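Local coordinates for protein peptidoglycan-N-acetylglucosamine deacetylase BC_1974 (Bacillus cereus, PDB 5N1P) that removes acetyl groups from the N-acetylglucosamine residues of peptidoglycan, releasing acetate by metal-dependent hydrolysis with zinc, cobalt or nickel, at residues F8-G13 against F33-N38; D44-E49 against A86-K91; H59-N64 against K79-L84; K94-P99 against G117-W122. All blocks are in the same frame, centred on the assembly; numbering follows the deposited sequence.

Interaction 1. Residues F8-G13 against F33-N38; sequences FDDGPG and FLIGAN. With ZN (zinc ion), chain F; 8GK (~{N}-oxidanylnaphthalene-1-carboxamide), chain E.
D9 pairs with F33 where strand 2-9 runs parallel to strand 31-34, within a beta-alpha-beta unit of the NodB-type deacetylase fold; D10 follows, and both carboxylates face the active site. D10 binds the zinc through OD1, while its OD2 takes a 2.5 Å hydrogen bond from the metal-bound water (water 1). D9, the inferred proton acceptor, brings OD2 to 2.8 Å from O14 of the hydroxamate inhibitor. Its other oxygen, OD1, lies at the edge of the F33 ring, 3.3 Å from CD2, with carboxylate and ring planes 78° apart. R97 forms a salt bridge to this same OD1, which therefore meets both the ring edge and a cation. Behind the carboxylates, backbone bonds fix the register: F33 N gives to F8 O, D10 N to F33 O at 3.1 Å, and I35 N to G11 O at 3.0 Å. I35, just ahead of helix 36-41, packs CD1 on D10 CA at 3.6 Å. The peptide bond before P12 is cis, and the P12 ring slides past N38 in the opposite direction, CD to CB 3.7 Å. N38 keeps CG beside its backbone N (chi1 -65°), and from there ND2 reaches D10 O at 2.8 Å in a strongly bent, weak hydrogen bond.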
loop_
_atom_site.group_PDB
_atom_site.type_symbol
_atom_site.label_atom_id
_atom_site.label_comp_id
_atom_site.label_asym_id
_atom_site.label_seq_id
_atom_site.Cartn_x
_atom_site.Cartn_y
_atom_site.Cartn_z
ATOM N N PHE A 8 1.274 -2.680 0.561
ATOM C CA PHE A 8 0.401 -3.644 1.216
ATOM C C PHE A 8 -0.776 -2.920 1.824
ATOM O O PHE A 8 -0.596 -2.076 2.693
ATOM C CB PHE A 8 1.151 -4.415 2.303
ATOM C CG PHE A 8 2.312 -5.198 1.785
ATOM C CD1 PHE A 8 2.111 -6.450 1.237
ATOM C CD2 PHE A 8 3.595 -4.661 1.806
ATOM C CE1 PHE A 8 3.185 -7.190 0.728
ATOM C CE2 PHE A 8 4.676 -5.392 1.303
ATOM C CZ PHE A 8 4.463 -6.654 0.754
ATOM N N ASP A 9 -1.971 -3.276 1.373
ATOM C CA ASP A 9 -3.223 -2.644 1.793
ATOM C C ASP A 9 -4.013 -3.464 2.814
ATOM O O ASP A 9 -3.918 -4.695 2.844
ATOM C CB ASP A 9 -4.156 -2.437 0.592
ATOM C CG ASP A 9 -3.709 -1.333 -0.350
ATOM O OD1 ASP A 9 -2.655 -0.723 -0.118
ATOM O OD2 ASP A 9 -4.441 -1.092 -1.353
ATOM N N ASP A 10 -4.812 -2.748 3.607
ATOM C CA ASP A 10 -5.948 -3.258 4.395
ATOM C C ASP A 10 -5.551 -3.701 5.803
ATOM O O ASP A 10 -6.414 -4.115 6.580
ATOM C CB ASP A 10 -6.700 -4.421 3.715
ATOM C CG ASP A 10 -7.323 -4.052 2.362
ATOM O OD1 ASP A 10 -7.427 -2.863 2.009
ATOM O OD2 ASP A 10 -7.748 -4.984 1.641
ATOM N N GLY A 11 -4.272 -3.593 6.148
ATOM C CA GLY A 11 -3.813 -4.025 7.459
ATOM C C GLY A 11 -3.808 -2.942 8.533
ATOM O O GLY A 11 -4.443 -1.885 8.380
ATOM N N PRO A 12 -3.093 -3.188 9.642
ATOM C CA PRO A 12 -2.344 -4.431 9.888
ATOM C C PRO A 12 -3.234 -5.615 10.225
ATOM O O PRO A 12 -4.450 -5.487 10.421
ATOM C CB PRO A 12 -1.452 -4.093 11.097
ATOM C CG PRO A 12 -1.497 -2.592 11.233
ATOM C CD PRO A 12 -2.839 -2.176 10.684
ATOM N N GLY A 13 -2.619 -6.784 10.296
ATOM C CA GLY A 13 -3.369 -7.995 10.565
ATOM C C GLY A 13 -2.456 -9.080 11.081
ATOM O O GLY A 13 -1.289 -8.831 11.372
ATOM N N PHE A 33 -0.538 0.610 3.678
ATOM C CA PHE A 33 -1.688 1.510 3.696
ATOM C C PHE A 33 -2.740 0.916 4.615
ATOM O O PHE A 33 -3.297 -0.149 4.340
ATOM C CB PHE A 33 -2.232 1.722 2.269
ATOM C CG PHE A 33 -1.288 2.484 1.379
ATOM C CD1 PHE A 33 -1.076 3.847 1.575
ATOM C CD2 PHE A 33 -0.636 1.842 0.333
ATOM C CE1 PHE A 33 -0.235 4.562 0.742
ATOM C CE2 PHE A 33 0.229 2.557 -0.507
ATOM C CZ PHE A 33 0.430 3.909 -0.299
ATOM N N LEU A 34 -2.956 1.591 5.740
ATOM C CA LEU A 34 -3.655 1.003 6.871
ATOM C C LEU A 34 -5.091 1.482 7.002
ATOM O O LEU A 34 -5.393 2.646 6.736
ATOM C CB LEU A 34 -2.904 1.334 8.160
ATOM C CG LEU A 34 -1.402 1.010 8.182
ATOM C CD1 LEU A 34 -0.887 1.262 9.604
ATOM C CD2 LEU A 34 -1.179 -0.425 7.743
ATOM N N ILE A 35 -5.954 0.583 7.466
ATOM C CA ILE A 35 -7.353 0.904 7.750
ATOM C C ILE A 35 -7.488 1.268 9.219
ATOM O O ILE A 35 -6.934 0.595 10.075
ATOM C CB ILE A 35 -8.264 -0.271 7.412
ATOM C CG1 ILE A 35 -8.240 -0.513 5.898
ATOM C CG2 ILE A 35 -9.676 -0.006 7.920
ATOM C CD1 ILE A 35 -9.072 -1.698 5.442
ATOM N N GLY A 36 -8.212 2.349 9.508
ATOM C CA GLY A 36 -8.263 2.890 10.861
ATOM C C GLY A 36 -8.614 1.907 11.966
ATOM O O GLY A 36 -7.973 1.913 13.006
ATOM N N ALA A 37 -9.620 1.058 11.748
ATOM C CA ALA A 37 -9.991 0.083 12.770
ATOM C C ALA A 37 -8.826 -0.848 13.104
ATOM O O ALA A 37 -8.643 -1.232 14.258
ATOM C CB ALA A 37 -11.211 -0.724 12.331
ATOM N N ASN A 38 -8.015 -1.180 12.099
ATOM C CA ASN A 38 -6.880 -2.067 12.335
ATOM C C ASN A 38 -5.696 -1.342 12.981
ATOM O O ASN A 38 -4.901 -1.944 13.702
ATOM C CB ASN A 38 -6.457 -2.738 11.026
ATOM C CG ASN A 38 -7.521 -3.668 10.488
ATOM O OD1 ASN A 38 -8.376 -4.151 11.235
ATOM N ND2 ASN A 38 -7.483 -3.925 9.190
HETATM ZN ZN ZN F . -8.356 -2.014 0.260
HETATM C C1 8GK E . -8.196 -1.871 -2.757
HETATM C C2 8GK E . -8.832 -2.234 -4.058
HETATM C C3 8GK E . -9.949 -3.057 -4.037
HETATM C C4 8GK E . -10.576 -3.397 -5.230
HETATM C C5 8GK E . -10.095 -2.906 -6.444
HETATM C C6 8GK E . -8.977 -2.079 -6.462
HETATM C C7 8GK E . -8.350 -1.740 -5.265
HETATM C C8 8GK E . -11.688 -4.227 -5.193
HETATM C C9 8GK E . -12.173 -4.720 -3.985
HETATM C C10 8GK E . -11.541 -4.381 -2.794
HETATM C C11 8GK E . -10.432 -3.546 -2.826
HETATM O O12 8GK E . -8.841 -1.158 -2.015
HETATM N N13 8GK E . -6.997 -2.334 -2.407
HETATM O O14 8GK E . -6.783 -2.576 -1.050
HETATM O O HOH W 1 -9.001 -4.139 -0.322
#

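Interaction 2. Residues D44-E49 against A86-K91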
loop_
_atom_site.group_PDB
_atom_site.type_symbol
_atom_site.label_atom_id
_atom_site.label_comp_id
_atom_site.label_asym_id
_atom_site.label_seq_id
_atom_site.Cartn_x
_atom_site.Cartn_y
_atom_site.Cartn_z
ATOM N N ASP A 44 0.963 -1.884 17.920
ATOM C CA ASP A 44 2.355 -2.309 17.969
ATOM C C ASP A 44 2.872 -2.636 16.570
ATOM O O ASP A 44 4.053 -2.462 16.286
ATOM C CB ASP A 44 2.531 -3.516 18.892
ATOM C CG ASP A 44 2.480 -3.139 20.365
ATOM O OD1 ASP A 44 2.516 -1.927 20.673
ATOM O OD2 ASP A 44 2.417 -4.054 21.216
ATOM N N LEU A 45 1.992 -3.112 15.691
ATOM C CA LEU A 45 2.433 -3.436 14.334
ATOM C C LEU A 45 2.642 -2.161 13.523
ATOM O O LEU A 45 3.530 -2.090 12.667
ATOM C CB LEU A 45 1.426 -4.350 13.634
ATOM C CG LEU A 45 1.442 -5.783 14.163
ATOM C CD1 LEU A 45 0.326 -6.601 13.534
ATOM C CD2 LEU A 45 2.803 -6.424 13.904
ATOM N N VAL A 46 1.804 -1.161 13.773
ATOM C CA VAL A 46 1.990 0.136 13.144
ATOM C C VAL A 46 3.351 0.701 13.533
ATOM O O VAL A 46 4.101 1.197 12.692
ATOM C CB VAL A 46 0.881 1.137 13.546
ATOM C CG1 VAL A 46 1.136 2.490 12.899
ATOM C CG2 VAL A 46 -0.504 0.597 13.184
ATOM N N LYS A 47 3.671 0.607 14.819
ATOM C CA LYS A 47 4.951 1.103 15.322
ATOM C C LYS A 47 6.105 0.371 14.656
ATOM O O LYS A 47 7.084 0.980 14.208
ATOM C CB LYS A 47 5.033 0.937 16.835
ATOM C CG LYS A 47 6.264 1.578 17.440
ATOM C CD LYS A 47 6.207 1.542 18.962
ATOM C CE LYS A 47 5.050 2.383 19.476
ATOM N NZ LYS A 47 5.470 3.285 20.593
ATOM N N ARG A 48 5.976 -0.940 14.565
ATOM C CA ARG A 48 7.035 -1.738 13.999
ATOM C C ARG A 48 7.243 -1.458 12.495
ATOM O O ARG A 48 8.380 -1.370 12.019
ATOM C CB ARG A 48 6.736 -3.212 14.255
ATOM C CG ARG A 48 7.948 -4.046 14.181
ATOM C CD ARG A 48 7.658 -5.517 14.282
ATOM N NE ARG A 48 8.654 -6.151 13.447
ATOM C CZ ARG A 48 8.614 -7.401 13.025
ATOM N NH1 ARG A 48 7.632 -8.209 13.403
ATOM N NH2 ARG A 48 9.575 -7.830 12.229
ATOM N N GLU A 49 6.150 -1.305 11.750
ATOM C CA GLU A 49 6.248 -0.959 10.329
ATOM C C GLU A 49 7.089 0.296 10.140
ATOM O O GLU A 49 8.042 0.309 9.351
ATOM C CB GLU A 49 4.855 -0.759 9.719
ATOM C CG GLU A 49 4.131 -2.082 9.477
ATOM C CD GLU A 49 2.675 -1.925 9.060
ATOM O OE1 GLU A 49 2.218 -0.785 8.820
ATOM O OE2 GLU A 49 1.991 -2.968 8.973
ATOM N N ALA A 86 -0.688 9.014 13.681
ATOM C CA ALA A 86 0.177 10.004 14.320
ATOM C C ALA A 86 0.228 9.817 15.824
ATOM O O ALA A 86 1.247 10.103 16.458
ATOM C CB ALA A 86 -0.286 11.409 13.975
ATOM N N ASN A 87 -0.864 9.341 16.412
ATOM C CA ASN A 87 -0.924 9.096 17.853
ATOM C C ASN A 87 0.094 8.058 18.289
ATOM O O ASN A 87 0.555 8.056 19.432
ATOM C CB ASN A 87 -2.324 8.627 18.263
ATOM C CG ASN A 87 -3.347 9.737 18.225
ATOM O OD1 ASN A 87 -3.015 10.909 18.397
ATOM N ND2 ASN A 87 -4.607 9.372 18.006
ATOM N N ILE A 88 0.412 7.150 17.372
ATOM C CA ILE A 88 1.326 6.058 17.655
ATOM C C ILE A 88 2.761 6.431 17.300
ATOM O O ILE A 88 3.664 6.275 18.129
ATOM C CB ILE A 88 0.935 4.787 16.874
ATOM C CG1 ILE A 88 -0.497 4.376 17.215
ATOM C CG2 ILE A 88 1.926 3.650 17.159
ATOM C CD1 ILE A 88 -1.051 3.296 16.296
ATOM N N ILE A 89 2.972 6.929 16.084
ATOM C CA ILE A 89 4.349 7.145 15.627
ATOM C C ILE A 89 4.837 8.599 15.639
ATOM O O ILE A 89 6.010 8.863 15.334
ATOM C CB ILE A 89 4.551 6.555 14.211
ATOM C CG1 ILE A 89 3.702 7.283 13.170
ATOM C CG2 ILE A 89 4.234 5.073 14.215
ATOM C CD1 ILE A 89 3.984 6.823 11.726
ATOM N N GLY A 90 3.976 9.539 16.013
ATOM C CA GLY A 90 4.392 10.931 16.146
ATOM C C GLY A 90 4.595 11.648 14.815
ATOM O O GLY A 90 5.147 12.744 14.764
ATOM N N LYS A 91 4.177 11.005 13.736
ATOM C CA LYS A 91 4.301 11.571 12.399
ATOM C C LYS A 91 2.935 11.513 11.736
ATOM O O LYS A 91 2.236 10.524 11.896
ATOM C CB LYS A 91 5.338 10.788 11.580
ATOM C CG LYS A 91 5.439 11.174 10.115
ATOM C CD LYS A 91 6.257 10.154 9.327
ATOM C CE LYS A 91 6.154 10.414 7.821
ATOM N NZ LYS A 91 6.746 9.327 6.989
HETATM O O HOH W 2 4.081 5.523 20.455
#
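V46 and K47 meet I88 and I89 without rings or other flat side-chain groups; the side-chain packing is aliphatic, and no hydrogen bond passes directly between the two segments. At its centre the tip of I88 comes at about a right angle onto the branch point of V46, with CD1 4.0 Å from V46 CB. The same methyl is 4.1 Å from V46 CG1 and 4.2 Å from V46 CG2, so it rests against the whole fork of the valine. I88 can do this because CG1 lies anti to its carbonyl carbon (chi1 -58°) and the chain then runs out straight. Its other branch, CG2, lies against the lysine stem, 4.1 Å from K47 CE. K47 suits the border: a bend at chi3 (-65°) brings CE onto that I88 methyl, and a further bend at chi4 sends the amine to water 2, bound 2.6 Å from NZ. That water donates to I88 O, a carbonyl in the last turn of its helix, and so links the two helices through a polar bridge at the rim. I89 holds CG1 between its backbone N and carbonyl carbon (chi1 65°), which places CG2 over the other helix, 4.2 Å from V46 CG1. V46 also rests on P12 and on L34 of the sheet, so a small branched side chain suits its place between sheet and helix 74-89. This is apolar helix-helix packing between 43-51 and 74-89, on the outside of the NodB homology fold's parallel beta/alpha framework.

Interaction 3. Residues H59-N64 against K79-L84; sequences HSMTHN and KEDQGL. With ZN (zinc ion), chain F; 8GK (~{N}-oxidanylnaphthalene-1-carboxamide), chain E.
H59 and S60 open the H-S-x-x-H zinc motif of this deacetylase family, and D81 of helix 74-89 lies behind it. D81 stretches away from its helix with CG anti to the backbone N (chi1 -161°), and its OD2 accepts from H59 N at 3.3 Å; H59 N is shared with L34 O, and the bond from S60 N to OD2 is weak. S60 O and L34 O both crowd OD2, acceptors facing an acceptor, which may favour a protonated carboxyl group. H59 swings its imidazole the other way, where NE2 binds the zinc at 2.1 Å while ND1 gives its hydrogen bond to R97 O. H63 supplies the next ligand, also through NE2. S60 links them: its OG gives a 2.6 Å bond to H59 O, in the carbonyl plane on a lone pair, and accepts from H63 N in an ST motif. M61 faces the helix. Its flexible chain, bent at chi2 (-60°) and chi3 (-57°), crosses the extended E80 at about a right angle and folds the sulfur onto the helix, SD 3.8 Å from D81 N. The terminal methyl ends between two residues one turn apart, CE 3.6 Å from E80 OE2 and 3.7 Å from L84 CD1.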
loop_
_atom_site.group_PDB
_atom_site.type_symbol
_atom_site.label_atom_id
_atom_site.label_comp_id
_atom_site.label_asym_id
_atom_site.label_seq_id
_atom_site.Cartn_x
_atom_site.Cartn_y
_atom_site.Cartn_z
ATOM N N HIS A 59 -5.413 4.211 4.368
ATOM C CA HIS A 59 -6.306 3.491 3.438
ATOM C C HIS A 59 -7.777 3.641 3.843
ATOM O O HIS A 59 -8.603 2.837 3.433
ATOM C CB HIS A 59 -5.930 2.009 3.376
ATOM C CG HIS A 59 -6.509 1.261 2.206
ATOM N ND1 HIS A 59 -6.555 1.778 0.928
ATOM C CD2 HIS A 59 -7.005 0.002 2.121
ATOM C CE1 HIS A 59 -7.068 0.874 0.108
ATOM N NE2 HIS A 59 -7.356 -0.212 0.806
ATOM N N SER A 60 -8.059 4.678 4.636
ATOM C CA SER A 60 -9.389 5.135 5.064
ATOM C C SER A 60 -9.859 4.467 6.363
ATOM O O SER A 60 -9.132 3.677 6.980
ATOM C CB SER A 60 -10.454 4.938 3.972
ATOM O OG SER A 60 -11.035 3.636 4.008
ATOM N N MET A 61 -11.062 4.836 6.795
ATOM C CA MET A 61 -11.664 4.308 8.019
ATOM C C MET A 61 -12.659 3.194 7.723
ATOM O O MET A 61 -12.668 2.155 8.383
ATOM C CB MET A 61 -12.391 5.420 8.788
ATOM C CG MET A 61 -11.505 6.525 9.317
ATOM S SD MET A 61 -10.217 6.006 10.485
ATOM C CE MET A 61 -11.162 5.212 11.770
ATOM N N THR A 62 -13.501 3.421 6.723
ATOM C CA THR A 62 -14.623 2.530 6.443
ATOM C C THR A 62 -14.392 1.611 5.255
ATOM O O THR A 62 -15.072 0.590 5.124
ATOM C CB THR A 62 -15.909 3.326 6.170
ATOM O OG1 THR A 62 -15.770 4.057 4.939
ATOM C CG2 THR A 62 -16.181 4.294 7.309
ATOM N N HIS A 63 -13.484 1.999 4.367
ATOM C CA HIS A 63 -13.275 1.277 3.110
ATOM C C HIS A 63 -14.602 1.117 2.361
ATOM O O HIS A 63 -14.834 0.111 1.684
ATOM C CB HIS A 63 -12.629 -0.092 3.377
ATOM C CG HIS A 63 -11.843 -0.639 2.222
ATOM N ND1 HIS A 63 -12.435 -1.168 1.095
ATOM C CD2 HIS A 63 -10.506 -0.776 2.043
ATOM C CE1 HIS A 63 -11.499 -1.586 0.262
ATOM N NE2 HIS A 63 -10.320 -1.366 0.816
ATOM N N ASN A 64 -15.465 2.122 2.497
ATOM C CA ASN A 64 -16.807 2.080 1.921
ATOM C C ASN A 64 -16.890 2.992 0.697
ATOM O O ASN A 64 -16.797 4.203 0.821
ATOM C CB ASN A 64 -17.838 2.492 2.977
ATOM C CG ASN A 64 -19.272 2.394 2.478
ATOM O OD1 ASN A 64 -19.666 3.078 1.531
ATOM N ND2 ASN A 64 -20.067 1.550 3.132
ATOM N N LYS A 79 -8.028 11.959 6.922
ATOM C CA LYS A 79 -7.564 12.814 8.010
ATOM C C LYS A 79 -7.754 12.112 9.356
ATOM O O LYS A 79 -6.894 12.190 10.232
ATOM C CB LYS A 79 -8.294 14.167 8.004
ATOM C CG LYS A 79 -7.556 15.247 8.797
ATOM C CD LYS A 79 -8.191 16.618 8.618
ATOM C CE LYS A 79 -7.561 17.643 9.558
ATOM N NZ LYS A 79 -8.187 18.991 9.420
ATOM N N GLU A 80 -8.864 11.402 9.517
ATOM C CA GLU A 80 -9.106 10.703 10.777
ATOM C C GLU A 80 -8.074 9.588 10.973
ATOM O O GLU A 80 -7.536 9.399 12.068
ATOM C CB GLU A 80 -10.527 10.126 10.827
ATOM C CG GLU A 80 -10.825 9.425 12.138
ATOM C CD GLU A 80 -12.252 8.915 12.237
ATOM O OE1 GLU A 80 -13.075 9.216 11.342
ATOM O OE2 GLU A 80 -12.545 8.208 13.219
ATOM N N ASP A 81 -7.815 8.857 9.898
ATOM C CA ASP A 81 -6.863 7.750 9.894
ATOM C C ASP A 81 -5.451 8.290 10.165
ATOM O O ASP A 81 -4.679 7.724 10.950
ATOM C CB ASP A 81 -6.958 7.035 8.542
ATOM C CG ASP A 81 -6.384 5.626 8.545
ATOM O OD1 ASP A 81 -6.147 5.019 9.614
ATOM O OD2 ASP A 81 -6.190 5.111 7.417
ATOM N N GLN A 82 -5.142 9.419 9.535
ATOM C CA GLN A 82 -3.869 10.095 9.744
ATOM C C GLN A 82 -3.619 10.370 11.229
ATOM O O GLN A 82 -2.522 10.123 11.741
ATOM C CB GLN A 82 -3.853 11.394 8.951
ATOM C CG GLN A 82 -2.572 12.195 9.048
ATOM C CD GLN A 82 -2.747 13.567 8.471
ATOM O OE1 GLN A 82 -3.584 14.347 8.944
ATOM N NE2 GLN A 82 -1.969 13.889 7.441
ATOM N N GLY A 83 -4.648 10.857 11.912
ATOM C CA GLY A 83 -4.526 11.183 13.332
ATOM C C GLY A 83 -4.282 9.947 14.186
ATOM O O GLY A 83 -3.504 9.994 15.139
ATOM N N LEU A 84 -4.944 8.842 13.856
ATOM C CA LEU A 84 -4.746 7.588 14.579
ATOM C C LEU A 84 -3.307 7.093 14.445
ATOM O O LEU A 84 -2.692 6.646 15.420
ATOM C CB LEU A 84 -5.702 6.513 14.057
ATOM C CG LEU A 84 -7.177 6.738 14.394
ATOM C CD1 LEU A 84 -8.042 5.681 13.700
ATOM C CD2 LEU A 84 -7.386 6.707 15.898
HETATM ZN ZN ZN F . -8.356 -2.014 0.260
HETATM C C1 8GK E . -8.196 -1.871 -2.757
HETATM C C2 8GK E . -8.832 -2.234 -4.058
HETATM C C3 8GK E . -9.949 -3.057 -4.037
HETATM C C4 8GK E . -10.576 -3.397 -5.230
HETATM C C5 8GK E . -10.095 -2.906 -6.444
HETATM C C6 8GK E . -8.977 -2.079 -6.462
HETATM C C7 8GK E . -8.350 -1.740 -5.265
HETATM C C8 8GK E . -11.688 -4.227 -5.193
HETATM C C9 8GK E . -12.173 -4.720 -3.985
HETATM C C10 8GK E . -11.541 -4.381 -2.794
HETATM C C11 8GK E . -10.432 -3.546 -2.826
HETATM O O12 8GK E . -8.841 -1.158 -2.015
HETATM N N13 8GK E . -6.997 -2.334 -2.407
HETATM O O14 8GK E . -6.783 -2.576 -1.050
HETATM O O HOH W 1 -9.001 -4.139 -0.322
#

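Interaction 4. Residues K94-P99 against G117-W122; sequences KLTRPP and GGFKVW
K94 runs its methylenes beside G118, with CD 3.3 Å from G118 O, while its amine turns to S92 O. Glycine fits at 118 because the Schellman motif ending helix 108-116 demands positive phi. K94 O accepts from K120 N and also lies near the edge of the F119 ring. L95 sends CD1 to K120 CB at 3.6 Å and spreads CD2 over one face of the W122 indole, 3.9 Å above its plane and toward the rim. T96 holds K120 O by both backbone and side chain, N donating at 2.9 Å and OG1 at 2.8 Å; this hydroxyl also bonds Y74 OH. With OG1 between the backbone N and the carbonyl carbon (chi1 71°), CG2 is left to meet F119 CD1. The T96 carbonyl takes W122 N, completing the short parallel ladder of a beta-alpha-beta unit in the NodB-type fold, strands 95-96 and 120-121 joined through helix 108-116. R97 begins the R-P-P segment, whose P99 lines the inhibitor pocket. Bends at chi2 and chi3 bring R97 NE to W122 O at 2.9 Å, with that oxygen in the guanidinium plane, and NH1 forms a salt bridge with D9. P98, rigid and apolar, sets CG 3.6 Å from V121 CG1.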
loop_
_atom_site.group_PDB
_atom_site.type_symbol
_atom_site.label_atom_id
_atom_site.label_comp_id
_atom_site.label_asym_id
_atom_site.label_seq_id
_atom_site.Cartn_x
_atom_site.Cartn_y
_atom_site.Cartn_z
ATOM N N LYS A 94 1.339 11.757 4.747
ATOM C CA LYS A 94 0.603 12.495 3.719
ATOM C C LYS A 94 0.039 11.599 2.616
ATOM O O LYS A 94 -0.884 12.002 1.924
ATOM C CB LYS A 94 1.491 13.566 3.081
ATOM C CG LYS A 94 1.950 14.653 4.065
ATOM C CD LYS A 94 0.767 15.247 4.828
ATOM C CE LYS A 94 1.191 16.364 5.799
ATOM N NZ LYS A 94 1.807 15.847 7.059
ATOM N N LEU A 95 0.589 10.397 2.440
ATOM C CA LEU A 95 0.181 9.564 1.305
ATOM C C LEU A 95 -1.023 8.691 1.624
ATOM O O LEU A 95 -1.064 7.998 2.644
ATOM C CB LEU A 95 1.351 8.692 0.838
ATOM C CG LEU A 95 1.106 7.915 -0.461
ATOM C CD1 LEU A 95 0.919 8.872 -1.647
ATOM C CD2 LEU A 95 2.271 6.954 -0.684
ATOM N N THR A 96 -2.008 8.729 0.734
ATOM C CA THR A 96 -3.197 7.910 0.837
ATOM C C THR A 96 -3.268 6.959 -0.360
ATOM O O THR A 96 -2.749 7.253 -1.432
ATOM C CB THR A 96 -4.485 8.763 0.871
ATOM O OG1 THR A 96 -4.711 9.347 -0.426
ATOM C CG2 THR A 96 -4.351 9.871 1.894
ATOM N N ARG A 97 -3.890 5.816 -0.131
ATOM C CA ARG A 97 -4.190 4.835 -1.185
ATOM C C ARG A 97 -5.707 4.677 -1.212
ATOM O O ARG A 97 -6.313 4.280 -0.220
ATOM C CB ARG A 97 -3.460 3.521 -0.881
ATOM C CG ARG A 97 -4.031 2.224 -1.441
ATOM C CD ARG A 97 -3.748 2.003 -2.923
ATOM N NE ARG A 97 -2.376 2.154 -3.402
ATOM C CZ ARG A 97 -1.423 1.221 -3.342
ATOM N NH1 ARG A 97 -1.636 0.074 -2.704
ATOM N NH2 ARG A 97 -0.226 1.457 -3.879
ATOM N N PRO A 98 -6.346 5.034 -2.338
ATOM C CA PRO A 98 -7.815 4.969 -2.349
ATOM C C PRO A 98 -8.338 3.543 -2.346
ATOM O O PRO A 98 -7.920 2.731 -3.170
ATOM C CB PRO A 98 -8.213 5.652 -3.674
ATOM C CG PRO A 98 -6.985 6.358 -4.149
ATOM C CD PRO A 98 -5.794 5.620 -3.574
ATOM N N PRO A 99 -9.263 3.238 -1.432
ATOM C CA PRO A 99 -9.970 1.974 -1.601
ATOM C C PRO A 99 -10.611 1.899 -2.995
ATOM O O PRO A 99 -11.219 2.867 -3.443
ATOM C CB PRO A 99 -11.022 2.023 -0.499
ATOM C CG PRO A 99 -10.378 2.840 0.584
ATOM C CD PRO A 99 -9.588 3.894 -0.154
ATOM N N GLY A 117 -6.003 19.588 1.267
ATOM C CA GLY A 117 -5.790 18.994 2.573
ATOM C C GLY A 117 -4.359 18.561 2.823
ATOM O O GLY A 117 -4.041 18.088 3.911
ATOM N N GLY A 118 -3.498 18.716 1.823
ATOM C CA GLY A 118 -2.086 18.402 1.969
ATOM C C GLY A 118 -1.778 16.930 1.758
ATOM O O GLY A 118 -0.709 16.451 2.141
ATOM N N PHE A 119 -2.713 16.215 1.144
ATOM C CA PHE A 119 -2.543 14.778 0.928
ATOM C C PHE A 119 -2.024 14.473 -0.468
ATOM O O PHE A 119 -2.183 15.276 -1.394
ATOM C CB PHE A 119 -3.871 14.036 1.129
ATOM C CG PHE A 119 -4.365 14.066 2.528
ATOM C CD1 PHE A 119 -3.839 13.199 3.472
ATOM C CD2 PHE A 119 -5.336 14.967 2.918
ATOM C CE1 PHE A 119 -4.285 13.223 4.781
ATOM C CE2 PHE A 119 -5.777 14.993 4.227
ATOM C CZ PHE A 119 -5.248 14.116 5.153
ATOM N N LYS A 120 -1.416 13.302 -0.610
ATOM C CA LYS A 120 -1.099 12.727 -1.908
ATOM C C LYS A 120 -1.882 11.425 -2.094
ATOM O O LYS A 120 -2.426 10.872 -1.131
ATOM C CB LYS A 120 0.408 12.452 -2.055
ATOM C CG LYS A 120 1.316 13.674 -1.920
ATOM C CD LYS A 120 1.122 14.665 -3.061
ATOM C CE LYS A 120 2.115 15.818 -2.932
ATOM N NZ LYS A 120 1.902 16.853 -3.979
ATOM N N VAL A 121 -1.939 10.949 -3.336
ATOM C CA VAL A 121 -2.675 9.744 -3.675
ATOM C C VAL A 121 -1.808 8.837 -4.532
ATOM O O VAL A 121 -1.313 9.265 -5.580
ATOM C CB VAL A 121 -3.972 10.058 -4.473
ATOM C CG1 VAL A 121 -4.544 8.780 -5.086
ATOM C CG2 VAL A 121 -4.998 10.747 -3.597
ATOM N N TRP A 122 -1.635 7.590 -4.103
ATOM C CA TRP A 122 -0.976 6.594 -4.940
ATOM C C TRP A 122 -1.936 5.465 -5.265
ATOM O O TRP A 122 -2.535 4.858 -4.353
ATOM C CB TRP A 122 0.270 6.008 -4.265
ATOM C CG TRP A 122 1.562 6.579 -4.757
ATOM C CD1 TRP A 122 1.742 7.778 -5.403
ATOM C CD2 TRP A 122 2.849 5.955 -4.697
ATOM N NE1 TRP A 122 3.077 7.943 -5.720
ATOM C CE2 TRP A 122 3.771 6.828 -5.308
ATOM C CE3 TRP A 122 3.312 4.736 -4.181
ATOM C CZ2 TRP A 122 5.126 6.529 -5.426
ATOM C CZ3 TRP A 122 4.664 4.442 -4.295
ATOM C CH2 TRP A 122 5.550 5.336 -4.916
#

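Along the chain interaction 1 closes first; interaction 3 then falls between the two halves of interaction 2, and interaction 4 comes last. Interactions 1 and 3, with centres about 9 Å apart, share the zinc and the inhibitor: D10 comes from one, H59 and H63 from the other, and backbone bonds from L34 and G36 tie the end of strand 31-34 and the start of helix 36-41 to the zinc-binding loop. Interaction 4, about 11 Å from interaction 3 between centres, reaches both through R97, whose guanidinium pairs with D9 and whose carbonyl holds H59. Interaction 2 shares helix 74-89 with interaction 3 and packs against interaction 1 through V46 and L45. Interactions 1, 3 and 4 thus converge on the metal site, with interaction 2 packing helices outside it.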